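Local coordinates for exonuclease mut-7 homolog (Aedes aegypti, PDB 7JW2), which probably trims the 3' ends of AGO1-bound microRNAs as a magnesium-dependent 3'-5' exoribonuclease, and is represented here by its exonuclease domain, at residues N48-I53 with M102-L107; F135-R139 with Q202-L208; L151-V155 with C191-I195. All blocks are in the same frame, centred on the assembly; numbering follows the deposited sequence.

Contact 1 (N48-I53 with M102-L107); sequences NEVSLI and MFQKAL
Helix 96-106 covers one face of the central sheet of this RNase H-like exonuclease domain, and Phe103, Ala106 and the following Leu107 meet Val50 and Ile53 of strand 50-56. Val50 serves all three through a single methyl. With CG1 held opposite the backbone N (chi1 -174°), CG2 is left to face the helix, lying 4.0 Å from Phe103 CE1 at the edge of the ring, near its plane, and 4.1 Å from Ala106 CB. The small Ala106 fits against the residues that lead into the strand, its CB 3.6 Å from Asn48 O. Ile53 reaches toward Leu107 tip to tip, CD1 to CD1 at 3.9 Å, and the same methyl touches the Phe103 ring obliquely.

Val50 and Ile53 can share one side of the strand because a classic beta bulge lies between them: Ser51 and Leu52 both face Glu39 of strand 33-40, and their side chains go to the other side, where both meet Trp172. Water 1 bridges the backbones, accepting from Val50 N at 2.9 Å and donating to Ala106 O at the helix end. Farther out, the flexible thioether of Met102 lies across the Asn48 amide, SD standing over its flat face 3.5 Å from CG. The bend at chi3 (-69°) folds Met102 CE back toward Asn48 ND2, while Trp40 lies against both residues.

Contact 2 (F135-R139 with Q202-L208); sequences FDSFR and QLTHIQL
Gln202 reaches from the last turns of helix 179-205 across Phe138 to the backbone of Arg139, its aliphatic part serving the ring and its amide the main chain. CB lies above the rim of the ring, 3.8 Å from Phe138 CE2. CG then passes over the ring face as a CH-pi contact, 3.6 Å from the centroid of the Phe138 ring and displaced toward its rim. A turn about the CB-CG bond (chi2 65°) bends the chain and sets the amide almost perpendicular to the ring, with 89° between the planes. CD sits close by the backbone carbonyl, 3.0 Å from Arg139 O, and OE1 accepts a nearly straight bond from Arg139 N at 3.0 Å. That donor lies well above the carbonyl plane, and water 2 gives OE1 a second hydrogen.

The helix ends here in a Schellman motif, with Gln207 at positive phi as the C-prime residue, and the opposing chain makes a type I beta turn from Phe135 to Phe138. Leu208, whose N closes the motif on Leu203 O, meets the start of the turn: its CD1 stands over the centre of the Phe135 ring, 3.4 Å from the centroid, where a methyl fits the flat aromatic face. Beside the two rings, at the edge of Phe138, Ile206 uses both branches: CD1 meets Phe138 CB at 4.0 Å and CG2 meets Ser137 CB at 3.9 Å. Leu203 CD2 approaches both rings obliquely, and Leu203 also packs on Val132 of helix 125-132 and Ile213 of helix 210-217.

Contact 3 (L151-V155 with C191-I195); sequences LANLV and CLLEI
Ile195 presses against Leu151, Leu154 and Val155 together, and the carbon-to-carbon contacts of this helix pair are largely its doing. Both branches take part. With CG1 set beside the backbone N (chi1 -75°), the longer arm carries CD1 to 3.5 Å from Leu151 CD1 and 3.9 Å from Val155 CG2, and brings it near Leu154 as well. The shorter arm, CG2, lies 3.7 Å from Leu154 CD2, and the two side chains cross obliquely. A beta-branched residue suits this place because it can fill two directions at once along the facing helix. Leu192 adds a smaller contact: its CD2 meets Leu151 CD1 at 3.7 Å, the side chains running roughly at right angles, so that one leucine methyl of Leu151 touches both Leu192 and Ile195.

Sulfur makes the second kind of contact. Cys191 SG lies 3.8 Å from Val155 CG2 and 4.1 Å from Leu151 CD2, and its modest size fits between two bulkier apolar side chains one helical turn apart.

Backbone bonding stays within each helix (Val155 N to Leu151 O, Ile195 N to Cys191 O), and the side chains that touch across the pair are apolar apart from the cysteine thiol. Leu151, Leu154 and Val155 line one side of helix 151-159, and Cys191, Leu192 and Ile195 the facing side of helix 179-205. The two short segments are inclined at 51°, with 10.7 Å between their axes, and the backbones draw nearest at Val155 and Ile195. Beyond the pair, Leu125 of helix 125-132 touches Leu192 and Ile195, while Leu192 and Leu193 reach Ala35 of strand 33-40. Helix 179-205 is thus sandwiched between sheet and outer helix, a layering that belongs to the alpha/beta RNase H-like fold of 3'-5' exonucleases.

Overall arrangement
From the N terminus, the chain first closes a loop at contact 1, where strand 50-56 meets helix 96-106 after 48 intervening residues; this ties the sheet to one covering helix. Contacts 2 and 3 open only later. Contact 2 joins the loop after helix 125-132 to the end of helix 179-205, and contact 3 is nested within that span, bringing helix 151-159 onto the same long helix nearer its middle. Their centres are about 18 Å apart; helix 179-205 runs from the buried contact 3 to the more peripheral contact 2. Contact 1 lies on the opposite side of the chain's centre from both, its centre about 23 Å from that of contact 3 and about 38 Å from that of contact 2.

Contact 1 (N48-I53 with M102-L107)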
ATOM      1  N   ASN A  48     -21.317 -18.785   1.290  1.00 35.64           N
ATOM      2  CA  ASN A  48     -20.861 -17.966   0.180  1.00 32.65           C
ATOM      3  C   ASN A  48     -19.385 -17.623   0.344  1.00 30.06           C
ATOM      4  O   ASN A  48     -18.896 -17.435   1.463  1.00 28.28           O
ATOM      5  CB  ASN A  48     -21.700 -16.695   0.087  1.00 31.29           C
ATOM      6  CG  ASN A  48     -23.025 -16.930  -0.601  1.00 34.91           C
ATOM      7  OD1 ASN A  48     -23.076 -17.185  -1.805  1.00 37.89           O
ATOM      8  ND2 ASN A  48     -24.104 -16.846   0.158  1.00 37.52           N
ATOM      9  N   GLU A  49     -18.671 -17.570  -0.783  1.00 23.28           N
ATOM     10  CA  GLU A  49     -17.248 -17.258  -0.810  1.00 21.72           C
ATOM     11  C   GLU A  49     -16.973 -16.316  -1.972  1.00 20.44           C
ATOM     12  O   GLU A  49     -17.475 -16.538  -3.075  1.00 21.27           O
ATOM     13  CB  GLU A  49     -16.403 -18.528  -0.959  1.00 27.25           C
ATOM     14  CG  GLU A  49     -16.263 -19.335   0.314  1.00 33.20           C
ATOM     15  CD  GLU A  49     -15.224 -20.424   0.177  1.00 33.05           C
ATOM     16  OE1 GLU A  49     -14.352 -20.542   1.065  1.00 42.01           O
ATOM     17  OE2 GLU A  49     -15.279 -21.157  -0.830  1.00 38.75           O
ATOM     18  N   VAL A  50     -16.191 -15.258  -1.714  1.00 18.86           N
ATOM     19  CA  VAL A  50     -15.857 -14.274  -2.741  1.00 17.70           C
ATOM     20  C   VAL A  50     -14.796 -14.825  -3.681  1.00 15.51           C
ATOM     21  O   VAL A  50     -13.794 -15.408  -3.243  1.00 19.00           O
ATOM     22  CB  VAL A  50     -15.355 -12.968  -2.098  1.00 17.44           C
ATOM     23  CG1 VAL A  50     -15.138 -11.888  -3.176  1.00 19.07           C
ATOM     24  CG2 VAL A  50     -16.336 -12.476  -1.063  1.00 21.99           C
ATOM     25  N   SER A  51     -14.987 -14.597  -4.984  1.00 14.12           N
ATOM     26  CA  SER A  51     -13.950 -14.870  -5.972  1.00 14.47           C
ATOM     27  C   SER A  51     -13.158 -13.617  -6.335  1.00 14.14           C
ATOM     28  O   SER A  51     -11.926 -13.617  -6.243  1.00 14.20           O
ATOM     29  CB  SER A  51     -14.574 -15.498  -7.232  1.00 15.67           C
ATOM     30  OG  SER A  51     -13.622 -15.582  -8.279  1.00 15.74           O
ATOM     31  N   LEU A  52     -13.855 -12.548  -6.732  1.00 13.95           N
ATOM     32  CA  LEU A  52     -13.245 -11.298  -7.168  1.00 13.06           C
ATOM     33  C   LEU A  52     -13.947 -10.131  -6.501  1.00 12.60           C
ATOM     34  O   LEU A  52     -15.150 -10.189  -6.251  1.00 13.25           O
ATOM     35  CB  LEU A  52     -13.354 -11.095  -8.691  1.00 14.41           C
ATOM     36  CG  LEU A  52     -12.649 -12.081  -9.624  1.00 15.22           C
ATOM     37  CD1 LEU A  52     -12.957 -11.700 -11.065  1.00 16.23           C
ATOM     38  CD2 LEU A  52     -11.150 -12.081  -9.387  1.00 16.98           C
ATOM     39  N   ILE A  53     -13.180  -9.074  -6.219  1.00 11.97           N
ATOM     40  CA  ILE A  53     -13.720  -7.740  -5.951  1.00 12.76           C
ATOM     41  C   ILE A  53     -13.103  -6.784  -6.961  1.00 11.97           C
ATOM     42  O   ILE A  53     -11.876  -6.757  -7.126  1.00 14.59           O
ATOM     43  CB  ILE A  53     -13.437  -7.289  -4.509  1.00 13.41           C
ATOM     44  CG1 ILE A  53     -14.195  -8.193  -3.531  1.00 15.07           C
ATOM     45  CG2 ILE A  53     -13.882  -5.832  -4.324  1.00 15.49           C
ATOM     46  CD1 ILE A  53     -13.747  -8.011  -2.104  1.00 18.84           C
ATOM     47  N   MET A 102     -23.163  -9.657   2.644  1.00 24.30           N
ATOM     48  CA  MET A 102     -22.524 -10.952   2.457  1.00 24.15           C
ATOM     49  C   MET A 102     -21.032 -10.905   2.782  1.00 21.18           C
ATOM     50  O   MET A 102     -20.482 -11.899   3.265  1.00 21.14           O
ATOM     51  CB  MET A 102     -22.750 -11.432   1.028  1.00 26.39           C
ATOM     52  CG  MET A 102     -22.572 -12.925   0.844  1.00 27.80           C
ATOM     53  SD  MET A 102     -23.171 -13.487  -0.771  1.00 36.09           S
ATOM     54  CE  MET A 102     -24.930 -13.248  -0.561  1.00 34.19           C
ATOM     55  N   PHE A 103     -20.359  -9.774   2.519  1.00 21.80           N
ATOM     56  CA  PHE A 103     -18.960  -9.631   2.927  1.00 22.65           C
ATOM     57  C   PHE A 103     -18.795  -9.832   4.428  1.00 22.77           C
ATOM     58  O   PHE A 103     -17.763 -10.339   4.881  1.00 20.95           O
ATOM     59  CB  PHE A 103     -18.397  -8.248   2.573  1.00 20.85           C
ATOM     60  CG  PHE A 103     -18.192  -7.997   1.101  1.00 22.47           C
ATOM     61  CD1 PHE A 103     -17.861  -9.019   0.227  1.00 21.30           C
ATOM     62  CD2 PHE A 103     -18.300  -6.709   0.601  1.00 22.34           C
ATOM     63  CE1 PHE A 103     -17.672  -8.751  -1.131  1.00 21.17           C
ATOM     64  CE2 PHE A 103     -18.108  -6.436  -0.743  1.00 23.93           C
ATOM     65  CZ  PHE A 103     -17.809  -7.463  -1.616  1.00 21.17           C
ATOM     66  N   GLN A 104     -19.772  -9.386   5.229  1.00 23.49           N
ATOM     67  CA  GLN A 104     -19.579  -9.452   6.676  1.00 24.61           C
ATOM     68  C   GLN A 104     -19.401 -10.887   7.141  1.00 25.68           C
ATOM     69  O   GLN A 104     -18.757 -11.134   8.166  1.00 26.52           O
ATOM     70  CB  GLN A 104     -20.741  -8.786   7.418  1.00 28.80           C
ATOM     71  CG  GLN A 104     -21.159  -7.408   6.888  1.00 26.73           C
ATOM     72  CD  GLN A 104     -20.125  -6.294   7.090  1.00 29.09           C
ATOM     73  OE1 GLN A 104     -19.030  -6.508   7.622  1.00 29.59           O
ATOM     74  NE2 GLN A 104     -20.485  -5.084   6.668  1.00 32.13           N
ATOM     75  N   LYS A 105     -19.930 -11.848   6.386  1.00 24.83           N
ATOM     76  CA  LYS A 105     -19.793 -13.249   6.739  1.00 25.58           C
ATOM     77  C   LYS A 105     -18.680 -13.935   5.963  1.00 22.71           C
ATOM     78  O   LYS A 105     -17.977 -14.778   6.523  1.00 25.24           O
ATOM     79  CB  LYS A 105     -21.122 -13.994   6.514  1.00 31.24           C
ATOM     80  CG  LYS A 105     -22.443 -13.228   6.843  1.00 35.78           C
ATOM     81  CD  LYS A 105     -22.371 -12.183   7.979  1.00 40.65           C
ATOM     82  CE  LYS A 105     -23.719 -11.561   8.332  1.00 44.87           C
ATOM     83  NZ  LYS A 105     -23.508 -10.155   8.825  1.00 45.71           N
ATOM     84  N   ALA A 106     -18.473 -13.558   4.698  1.00 20.60           N
ATOM     85  CA  ALA A 106     -17.465 -14.214   3.875  1.00 18.31           C
ATOM     86  C   ALA A 106     -16.071 -13.628   4.075  1.00 22.30           C
ATOM     87  O   ALA A 106     -15.071 -14.347   3.966  1.00 24.24           O
ATOM     88  CB  ALA A 106     -17.861 -14.115   2.399  1.00 24.29           C
ATOM     89  N   LEU A 107     -15.987 -12.332   4.353  1.00 19.52           N
ATOM     90  CA  LEU A 107     -14.715 -11.623   4.482  1.00 21.45           C
ATOM     91  C   LEU A 107     -14.850 -10.665   5.651  1.00 18.07           C
ATOM     92  O   LEU A 107     -14.929  -9.446   5.469  1.00 18.78           O
ATOM     93  CB  LEU A 107     -14.388 -10.851   3.203  1.00 23.39           C
ATOM     94  CG  LEU A 107     -13.748 -11.451   1.960  1.00 24.57           C
ATOM     95  CD1 LEU A 107     -13.433 -10.282   1.020  1.00 22.97           C
ATOM     96  CD2 LEU A 107     -12.496 -12.241   2.268  1.00 21.35           C
TER
HETATM   97  O   HOH W   1     -14.772 -15.216   0.849  1.00 26.84           O

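Contact 2 (F135-R139 with Q202-L208)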
ATOM      1  N   PHE A 135     -38.638  12.926 -12.135  1.00 40.65           N
ATOM      2  CA  PHE A 135     -38.609  14.193 -12.855  1.00 38.23           C
ATOM      3  C   PHE A 135     -39.243  13.991 -14.227  1.00 39.80           C
ATOM      4  O   PHE A 135     -38.715  13.238 -15.052  1.00 38.38           O
ATOM      5  CB  PHE A 135     -37.178  14.710 -12.979  1.00 38.03           C
ATOM      6  CG  PHE A 135     -36.502  14.936 -11.652  1.00 39.61           C
ATOM      7  CD1 PHE A 135     -37.041  15.811 -10.725  1.00 42.26           C
ATOM      8  CD2 PHE A 135     -35.327  14.269 -11.330  1.00 36.16           C
ATOM      9  CE1 PHE A 135     -36.423  16.023  -9.502  1.00 40.74           C
ATOM     10  CE2 PHE A 135     -34.702  14.476 -10.108  1.00 35.56           C
ATOM     11  CZ  PHE A 135     -35.255  15.354  -9.192  1.00 38.64           C
ATOM     12  N   ASP A 136     -40.379  14.656 -14.469  1.00 41.51           N
ATOM     13  CA  ASP A 136     -41.109  14.451 -15.718  1.00 38.51           C
ATOM     14  C   ASP A 136     -40.263  14.795 -16.936  1.00 36.49           C
ATOM     15  O   ASP A 136     -40.415  14.172 -17.994  1.00 38.89           O
ATOM     16  CB  ASP A 136     -42.392  15.281 -15.716  1.00 45.70           C
ATOM     17  CG  ASP A 136     -43.570  14.528 -15.138  1.00 53.64           C
ATOM     18  OD1 ASP A 136     -43.877  13.426 -15.642  1.00 57.76           O
ATOM     19  OD2 ASP A 136     -44.186  15.035 -14.176  1.00 58.30           O
ATOM     20  N   SER A 137     -39.362  15.769 -16.805  1.00 32.50           N
ATOM     21  CA  SER A 137     -38.524  16.195 -17.917  1.00 34.74           C
ATOM     22  C   SER A 137     -37.352  15.258 -18.176  1.00 31.96           C
ATOM     23  O   SER A 137     -36.746  15.333 -19.250  1.00 35.52           O
ATOM     24  CB  SER A 137     -37.985  17.601 -17.653  1.00 35.36           C
ATOM     25  OG  SER A 137     -38.904  18.596 -18.075  1.00 39.86           O
ATOM     26  N   PHE A 138     -37.011  14.394 -17.225  1.00 32.09           N
ATOM     27  CA  PHE A 138     -35.791  13.606 -17.340  1.00 29.44           C
ATOM     28  C   PHE A 138     -35.926  12.544 -18.423  1.00 27.13           C
ATOM     29  O   PHE A 138     -36.870  11.746 -18.413  1.00 29.91           O
ATOM     30  CB  PHE A 138     -35.457  12.949 -16.003  1.00 27.85           C
ATOM     31  CG  PHE A 138     -34.154  12.190 -16.006  1.00 22.24           C
ATOM     32  CD1 PHE A 138     -34.078  10.898 -16.512  1.00 25.85           C
ATOM     33  CD2 PHE A 138     -33.003  12.770 -15.493  1.00 24.66           C
ATOM     34  CE1 PHE A 138     -32.886  10.216 -16.517  1.00 26.02           C
ATOM     35  CE2 PHE A 138     -31.801  12.081 -15.488  1.00 23.73           C
ATOM     36  CZ  PHE A 138     -31.742  10.808 -16.000  1.00 24.98           C
ATOM     37  N   ARG A 139     -34.960  12.514 -19.339  1.00 23.67           N
ATOM     38  CA  ARG A 139     -34.909  11.506 -20.392  1.00 26.35           C
ATOM     39  C   ARG A 139     -33.520  10.884 -20.435  1.00 23.99           C
ATOM     40  O   ARG A 139     -32.522  11.593 -20.575  1.00 28.14           O
ATOM     41  CB  ARG A 139     -35.238  12.107 -21.765  1.00 31.55           C
ATOM     42  CG  ARG A 139     -36.708  12.399 -22.021  1.00 35.12           C
ATOM     43  CD  ARG A 139     -37.630  11.279 -21.544  1.00 37.66           C
ATOM     44  NE  ARG A 139     -39.027  11.562 -21.873  1.00 41.69           N
ATOM     45  CZ  ARG A 139     -39.748  12.531 -21.316  1.00 42.50           C
ATOM     46  NH1 ARG A 139     -39.217  13.316 -20.389  1.00 41.31           N
ATOM     47  NH2 ARG A 139     -41.010  12.716 -21.683  1.00 45.52           N
ATOM     48  N   GLN A 202     -27.638  14.474 -17.886  1.00 22.85           N
ATOM     49  CA  GLN A 202     -29.045  14.728 -18.173  1.00 23.82           C
ATOM     50  C   GLN A 202     -29.717  15.545 -17.070  1.00 27.26           C
ATOM     51  O   GLN A 202     -30.597  16.364 -17.363  1.00 24.90           O
ATOM     52  CB  GLN A 202     -29.774  13.403 -18.415  1.00 24.95           C
ATOM     53  CG  GLN A 202     -31.294  13.496 -18.467  1.00 26.97           C
ATOM     54  CD  GLN A 202     -31.833  14.303 -19.634  1.00 28.68           C
ATOM     55  OE1 GLN A 202     -32.993  14.704 -19.615  1.00 26.43           O
ATOM     56  NE2 GLN A 202     -31.007  14.526 -20.657  1.00 28.99           N
ATOM     57  N   LEU A 203     -29.308  15.373 -15.811  1.00 22.83           N
ATOM     58  CA  LEU A 203     -29.825  16.235 -14.748  1.00 22.78           C
ATOM     59  C   LEU A 203     -29.434  17.687 -14.985  1.00 25.38           C
ATOM     60  O   LEU A 203     -30.259  18.598 -14.817  1.00 26.23           O
ATOM     61  CB  LEU A 203     -29.316  15.762 -13.389  1.00 20.01           C
ATOM     62  CG  LEU A 203     -29.980  14.498 -12.854  1.00 21.80           C
ATOM     63  CD1 LEU A 203     -29.193  14.001 -11.630  1.00 19.92           C
ATOM     64  CD2 LEU A 203     -31.446  14.719 -12.516  1.00 22.30           C
ATOM     65  N   THR A 204     -28.182  17.922 -15.387  1.00 22.55           N
ATOM     66  CA  THR A 204     -27.756  19.272 -15.740  1.00 27.43           C
ATOM     67  C   THR A 204     -28.566  19.805 -16.920  1.00 28.26           C
ATOM     68  O   THR A 204     -28.930  20.990 -16.954  1.00 28.79           O
ATOM     69  CB  THR A 204     -26.259  19.271 -16.060  1.00 27.20           C
ATOM     70  OG1 THR A 204     -25.515  18.855 -14.901  1.00 28.05           O
ATOM     71  CG2 THR A 204     -25.788  20.663 -16.465  1.00 26.23           C
ATOM     72  N   HIS A 205     -28.901  18.931 -17.875  1.00 25.33           N
ATOM     73  CA  HIS A 205     -29.646  19.356 -19.059  1.00 27.91           C
ATOM     74  C   HIS A 205     -31.025  19.891 -18.693  1.00 28.49           C
ATOM     75  O   HIS A 205     -31.510  20.843 -19.316  1.00 31.90           O
ATOM     76  CB  HIS A 205     -29.767  18.196 -20.047  1.00 27.96           C
ATOM     77  CG  HIS A 205     -30.470  18.559 -21.319  1.00 34.12           C
ATOM     78  ND1 HIS A 205     -29.862  19.281 -22.323  1.00 37.62           N
ATOM     79  CD2 HIS A 205     -31.727  18.301 -21.748  1.00 36.10           C
ATOM     80  CE1 HIS A 205     -30.714  19.452 -23.317  1.00 36.77           C
ATOM     81  NE2 HIS A 205     -31.855  18.870 -22.992  1.00 37.61           N
ATOM     82  N   ILE A 206     -31.673  19.303 -17.689  1.00 27.30           N
ATOM     83  CA  ILE A 206     -32.995  19.758 -17.272  1.00 29.00           C
ATOM     84  C   ILE A 206     -32.885  20.716 -16.089  1.00 26.19           C
ATOM     85  O   ILE A 206     -33.821  20.840 -15.291  1.00 29.10           O
ATOM     86  CB  ILE A 206     -33.924  18.576 -16.943  1.00 27.64           C
ATOM     87  CG1 ILE A 206     -33.367  17.711 -15.808  1.00 31.18           C
ATOM     88  CG2 ILE A 206     -34.168  17.726 -18.188  1.00 27.95           C
ATOM     89  CD1 ILE A 206     -34.399  16.729 -15.252  1.00 29.69           C
ATOM     90  N   GLN A 207     -31.734  21.381 -15.962  1.00 26.22           N
ATOM     91  CA  GLN A 207     -31.528  22.483 -15.015  1.00 26.41           C
ATOM     92  C   GLN A 207     -31.642  22.042 -13.555  1.00 27.56           C
ATOM     93  O   GLN A 207     -32.108  22.795 -12.696  1.00 28.86           O
ATOM     94  CB  GLN A 207     -32.488  23.644 -15.298  1.00 29.72           C
ATOM     95  CG  GLN A 207     -32.669  23.962 -16.765  1.00 33.15           C
ATOM     96  CD  GLN A 207     -31.390  24.408 -17.433  1.00 33.65           C
ATOM     97  OE1 GLN A 207     -30.851  25.469 -17.124  1.00 41.92           O
ATOM     98  NE2 GLN A 207     -30.901  23.603 -18.370  1.00 34.96           N
ATOM     99  N   LEU A 208     -31.190  20.829 -13.257  1.00 26.50           N
ATOM    100  CA  LEU A 208     -31.056  20.381 -11.881  1.00 27.71           C
ATOM    101  C   LEU A 208     -29.574  20.277 -11.539  1.00 24.53           C
ATOM    102  O   LEU A 208     -28.717  20.231 -12.426  1.00 30.05           O
ATOM    103  CB  LEU A 208     -31.769  19.040 -11.670  1.00 25.64           C
ATOM    104  CG  LEU A 208     -33.296  19.096 -11.815  1.00 28.99           C
ATOM    105  CD1 LEU A 208     -33.933  17.714 -11.628  1.00 32.12           C
ATOM    106  CD2 LEU A 208     -33.894  20.121 -10.851  1.00 32.26           C
TER
HETATM  107  O   HOH W   2     -34.397  16.193 -21.475  1.00 34.19           O

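Contact 3 (L151-V155 with C191-I195)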
ATOM      1  N   LEU A 151     -29.184  -3.847 -13.858  1.00 22.12           N
ATOM      2  CA  LEU A 151     -28.032  -3.113 -14.375  1.00 20.84           C
ATOM      3  C   LEU A 151     -27.958  -3.189 -15.897  1.00 21.00           C
ATOM      4  O   LEU A 151     -27.600  -2.203 -16.555  1.00 19.99           O
ATOM      5  CB  LEU A 151     -26.735  -3.627 -13.738  1.00 19.19           C
ATOM      6  CG  LEU A 151     -25.449  -2.985 -14.260  1.00 20.53           C
ATOM      7  CD1 LEU A 151     -25.435  -1.488 -13.961  1.00 19.38           C
ATOM      8  CD2 LEU A 151     -24.207  -3.663 -13.674  1.00 23.17           C
ATOM      9  N   ALA A 152     -28.304  -4.337 -16.483  1.00 21.71           N
ATOM     10  CA  ALA A 152     -28.232  -4.455 -17.934  1.00 21.16           C
ATOM     11  C   ALA A 152     -29.134  -3.435 -18.615  1.00 19.95           C
ATOM     12  O   ALA A 152     -28.758  -2.842 -19.632  1.00 22.15           O
ATOM     13  CB  ALA A 152     -28.614  -5.871 -18.366  1.00 22.33           C
ATOM     14  N   ASN A 153     -30.321  -3.207 -18.063  1.00 21.18           N
ATOM     15  CA  ASN A 153     -31.223  -2.232 -18.667  1.00 20.69           C
ATOM     16  C   ASN A 153     -30.732  -0.805 -18.442  1.00 22.53           C
ATOM     17  O   ASN A 153     -30.898   0.057 -19.313  1.00 22.57           O
ATOM     18  CB  ASN A 153     -32.635  -2.418 -18.121  1.00 21.69           C
ATOM     19  CG  ASN A 153     -33.301  -3.663 -18.676  1.00 28.43           C
ATOM     20  OD1 ASN A 153     -32.836  -4.233 -19.662  1.00 31.67           O
ATOM     21  ND2 ASN A 153     -34.384  -4.092 -18.043  1.00 33.53           N
ATOM     22  N   LEU A 154     -30.125  -0.532 -17.283  1.00 21.39           N
ATOM     23  CA  LEU A 154     -29.575   0.800 -17.045  1.00 20.04           C
ATOM     24  C   LEU A 154     -28.424   1.100 -17.998  1.00 20.13           C
ATOM     25  O   LEU A 154     -28.255   2.241 -18.443  1.00 17.62           O
ATOM     26  CB  LEU A 154     -29.119   0.923 -15.590  1.00 18.88           C
ATOM     27  CG  LEU A 154     -28.763   2.333 -15.137  1.00 18.87           C
ATOM     28  CD1 LEU A 154     -29.860   3.332 -15.541  1.00 21.91           C
ATOM     29  CD2 LEU A 154     -28.526   2.335 -13.627  1.00 19.16           C
ATOM     30  N   VAL A 155     -27.604   0.094 -18.308  1.00 18.68           N
ATOM     31  CA  VAL A 155     -26.544   0.272 -19.294  1.00 18.07           C
ATOM     32  C   VAL A 155     -27.128   0.648 -20.652  1.00 22.50           C
ATOM     33  O   VAL A 155     -26.625   1.550 -21.332  1.00 21.67           O
ATOM     34  CB  VAL A 155     -25.676  -0.996 -19.381  1.00 19.55           C
ATOM     35  CG1 VAL A 155     -24.810  -0.959 -20.613  1.00 21.63           C
ATOM     36  CG2 VAL A 155     -24.794  -1.104 -18.136  1.00 19.78           C
ATOM     37  N   CYS A 191     -18.632   0.207 -15.877  1.00 15.49           N
ATOM     38  CA  CYS A 191     -19.829   0.785 -16.492  1.00 15.91           C
ATOM     39  C   CYS A 191     -20.629   1.620 -15.498  1.00 15.30           C
ATOM     40  O   CYS A 191     -21.435   2.470 -15.912  1.00 15.83           O
ATOM     41  CB  CYS A 191     -20.696  -0.318 -17.119  1.00 18.16           C
ATOM     42  SG  CYS A 191     -21.672  -1.328 -15.958  1.00 17.78           S
ATOM     43  N   LEU A 192     -20.430   1.401 -14.193  1.00 14.79           N
ATOM     44  CA  LEU A 192     -21.115   2.222 -13.203  1.00 16.60           C
ATOM     45  C   LEU A 192     -20.654   3.668 -13.289  1.00 15.42           C
ATOM     46  O   LEU A 192     -21.468   4.593 -13.126  1.00 14.46           O
ATOM     47  CB  LEU A 192     -20.872   1.659 -11.799  1.00 15.55           C
ATOM     48  CG  LEU A 192     -21.218   0.177 -11.623  1.00 14.60           C
ATOM     49  CD1 LEU A 192     -20.872  -0.242 -10.197  1.00 16.20           C
ATOM     50  CD2 LEU A 192     -22.683  -0.092 -11.951  1.00 18.61           C
ATOM     51  N   LEU A 193     -19.365   3.885 -13.581  1.00 15.01           N
ATOM     52  CA  LEU A 193     -18.874   5.253 -13.772  1.00 16.02           C
ATOM     53  C   LEU A 193     -19.531   5.893 -14.981  1.00 17.11           C
ATOM     54  O   LEU A 193     -19.956   7.057 -14.926  1.00 17.53           O
ATOM     55  CB  LEU A 193     -17.357   5.271 -13.947  1.00 16.33           C
ATOM     56  CG  LEU A 193     -16.509   4.763 -12.773  1.00 15.93           C
ATOM     57  CD1 LEU A 193     -15.142   4.371 -13.272  1.00 18.91           C
ATOM     58  CD2 LEU A 193     -16.376   5.848 -11.698  1.00 18.35           C
ATOM     59  N   GLU A 194     -19.624   5.146 -16.082  1.00 16.46           N
ATOM     60  CA  GLU A 194     -20.256   5.666 -17.294  1.00 17.16           C
ATOM     61  C   GLU A 194     -21.738   5.951 -17.079  1.00 18.93           C
ATOM     62  O   GLU A 194     -22.263   6.945 -17.600  1.00 18.06           O
ATOM     63  CB  GLU A 194     -20.069   4.670 -18.442  1.00 18.90           C
ATOM     64  CG  GLU A 194     -18.624   4.308 -18.721  1.00 20.62           C
ATOM     65  CD  GLU A 194     -18.504   3.145 -19.686  1.00 23.37           C
ATOM     66  OE1 GLU A 194     -18.936   2.029 -19.326  1.00 21.89           O
ATOM     67  OE2 GLU A 194     -17.956   3.340 -20.794  1.00 26.93           O
ATOM     68  N   ILE A 195     -22.429   5.099 -16.314  1.00 16.17           N
ATOM     69  CA  ILE A 195     -23.833   5.345 -15.989  1.00 17.15           C
ATOM     70  C   ILE A 195     -23.986   6.635 -15.188  1.00 17.49           C
ATOM     71  O   ILE A 195     -24.822   7.489 -15.511  1.00 16.36           O
ATOM     72  CB  ILE A 195     -24.429   4.145 -15.237  1.00 18.17           C
ATOM     73  CG1 ILE A 195     -24.679   2.980 -16.200  1.00 17.12           C
ATOM     74  CG2 ILE A 195     -25.703   4.533 -14.542  1.00 16.17           C
ATOM     75  CD1 ILE A 195     -24.935   1.678 -15.478  1.00 18.41           C
TER